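Local coordinates for Tat pathway signal sequence domain protein (Parabacteroides merdae, PDB 4Q9A), which probably hydrolyses ester bonds as a GDSL-like lipase or acylhydrolase of the SGNH hydrolase clan, its natural substrate unknown, at residues V98-I103 with V144-F149. Sequence-based numbering, arbitrary orientation.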
loop_
_atom_site.group_PDB
_atom_site.type_symbol
_atom_site.label_atom_id
_atom_site.label_comp_id
_atom_site.label_asym_id
_atom_site.label_seq_id
_atom_site.Cartn_x
_atom_site.Cartn_y
_atom_site.Cartn_z
ATOM N N VAL A 98 15.510 7.495 -11.783
ATOM C CA VAL A 98 15.748 6.432 -10.809
ATOM C C VAL A 98 15.194 5.130 -11.393
ATOM O O VAL A 98 13.997 5.028 -11.673
ATOM C CB VAL A 98 15.141 6.764 -9.421
ATOM C CG1 VAL A 98 15.292 5.599 -8.451
ATOM C CG2 VAL A 98 15.773 8.016 -8.842
ATOM N N LEU A 99 16.069 4.154 -11.594
ATOM C CA LEU A 99 15.693 2.856 -12.141
ATOM C C LEU A 99 15.936 1.763 -11.091
ATOM O O LEU A 99 16.996 1.711 -10.492
ATOM C CB LEU A 99 16.482 2.590 -13.451
ATOM C CG LEU A 99 16.465 1.175 -14.032
ATOM C CD1 LEU A 99 15.113 0.830 -14.648
ATOM C CD2 LEU A 99 17.562 1.011 -15.023
ATOM N N SER A 100 14.942 0.907 -10.872
ATOM C CA SER A 100 14.996 -0.175 -9.895
ATOM C C SER A 100 14.902 -1.515 -10.618
ATOM O O SER A 100 14.030 -1.708 -11.479
ATOM C CB SER A 100 13.891 -0.027 -8.850
ATOM O OG SER A 100 13.807 -1.183 -8.034
ATOM N N ILE A 101 15.829 -2.427 -10.292
ATOM C CA ILE A 101 15.891 -3.739 -10.926
ATOM C C ILE A 101 15.885 -4.840 -9.869
ATOM O O ILE A 101 16.695 -4.819 -8.939
ATOM C CB ILE A 101 17.128 -3.857 -11.881
ATOM C CG1 ILE A 101 17.092 -2.757 -12.970
ATOM C CG2 ILE A 101 17.241 -5.287 -12.507
ATOM C CD1 ILE A 101 18.403 -2.380 -13.532
ATOM N N LEU A 102 14.970 -5.803 -10.034
ATOM C CA LEU A 102 14.866 -7.001 -9.204
ATOM C C LEU A 102 14.767 -8.170 -10.168
ATOM O O LEU A 102 13.729 -8.365 -10.794
ATOM C CB LEU A 102 13.673 -6.946 -8.209
ATOM C CG LEU A 102 13.350 -8.231 -7.425
ATOM C CD1 LEU A 102 14.512 -8.657 -6.508
ATOM C CD2 LEU A 102 12.085 -8.080 -6.621
ATOM N N ILE A 103 15.870 -8.898 -10.339
ATOM C CA ILE A 103 15.942 -10.021 -11.265
ATOM C C ILE A 103 16.954 -11.053 -10.731
ATOM O O ILE A 103 17.957 -10.667 -10.098
ATOM C CB ILE A 103 16.271 -9.505 -12.710
ATOM C CG1 ILE A 103 15.759 -10.442 -13.808
ATOM C CG2 ILE A 103 17.715 -9.078 -12.920
ATOM C CD1 ILE A 103 14.280 -10.216 -14.197
ATOM N N VAL A 144 18.960 1.324 -8.463
ATOM C CA VAL A 144 18.572 0.622 -7.253
ATOM C C VAL A 144 18.525 -0.833 -7.674
ATOM O O VAL A 144 17.597 -1.234 -8.374
ATOM C CB VAL A 144 17.224 1.096 -6.622
ATOM C CG1 VAL A 144 16.994 0.428 -5.282
ATOM C CG2 VAL A 144 17.167 2.600 -6.470
ATOM N N LEU A 145 19.567 -1.597 -7.323
ATOM C CA LEU A 145 19.645 -3.024 -7.611
ATOM C C LEU A 145 19.184 -3.781 -6.369
ATOM O O LEU A 145 19.713 -3.549 -5.283
ATOM C CB LEU A 145 21.058 -3.430 -8.055
ATOM C CG LEU A 145 21.179 -4.823 -8.672
ATOM C CD1 LEU A 145 20.450 -4.921 -10.013
ATOM C CD2 LEU A 145 22.617 -5.224 -8.808
ATOM N N CYS A 146 18.159 -4.634 -6.524
ATOM C CA CYS A 146 17.542 -5.402 -5.440
ATOM C C CYS A 146 18.093 -6.828 -5.358
ATOM O O CYS A 146 18.381 -7.458 -6.391
ATOM C CB CYS A 146 16.029 -5.423 -5.614
ATOM S SG CYS A 146 15.252 -3.789 -5.627
ATOM N N GLU A 147 18.199 -7.341 -4.125
ATOM C CA GLU A 147 18.689 -8.693 -3.866
ATOM C C GLU A 147 17.604 -9.736 -4.209
ATOM O O GLU A 147 16.523 -9.698 -3.595
ATOM C CB GLU A 147 19.141 -8.852 -2.384
ATOM C CG GLU A 147 19.874 -10.150 -2.086
ATOM C CD GLU A 147 20.326 -10.365 -0.654
ATOM O OE1 GLU A 147 19.623 -9.909 0.278
ATOM O OE2 GLU A 147 21.374 -11.023 -0.462
ATOM N N PRO A 148 17.886 -10.701 -5.133
ATOM C CA PRO A 148 16.921 -11.803 -5.366
ATOM C C PRO A 148 16.827 -12.654 -4.084
ATOM O O PRO A 148 17.823 -12.746 -3.351
ATOM C CB PRO A 148 17.513 -12.558 -6.552
ATOM C CG PRO A 148 18.957 -12.248 -6.522
ATOM C CD PRO A 148 19.137 -10.904 -5.893
ATOM N N PHE A 149 15.638 -13.199 -3.754
ATOM C CA PHE A 149 15.424 -13.877 -2.471
ATOM C C PHE A 149 14.479 -15.076 -2.525
ATOM O O PHE A 149 13.739 -15.247 -3.494
ATOM C CB PHE A 149 14.813 -12.853 -1.473
ATOM C CG PHE A 149 13.506 -12.254 -1.971
ATOM C CD1 PHE A 149 12.291 -12.889 -1.730
ATOM C CD2 PHE A 149 13.501 -11.099 -2.748
ATOM C CE1 PHE A 149 11.101 -12.383 -2.263
ATOM C CE2 PHE A 149 12.311 -10.588 -3.266
ATOM C CZ PHE A 149 11.116 -11.232 -3.017
#
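Leu102 reaches across to Cys146 with one branch and to Phe149 with the other. With CG anti to the backbone N (chi1 172°), the leucine carries CD1 to 3.7 Å from Cys146 CB, while CD2 meets the rim of the Phe149 ring at CE2, 4.2 Å away and near the ring plane; the two side chains stand roughly at right angles. On this same face Val98 CG1 touches Val144 CG2 at 4.1 Å, and Ser100 OG lies 3.8 Å from Cys146 SG, in contact only; the hydroxyl is hydrogen-bonded to Trp222 of helix 212-226. On the other face Leu145 slants across Ile101, its CD1 lying 4.0 Å from Ile101 CB, a worked example of how parallel strands sort alternate side chains onto two faces. Nearly straight backbone bonds fix this pairing: Val144 N to Leu99 O (2.9 Å), Ile101 N to Val144 O (2.9 Å) and Cys146 N to Ile101 O (2.8 Å). Both strands lie inside the five-stranded parallel sheet of the α/β/α SGNH-hydrolase fold, 98-102 between 21-26 and 142-146, with helices 212-226 and 187-194 packed over the face of Val144, Cys146 and Leu102.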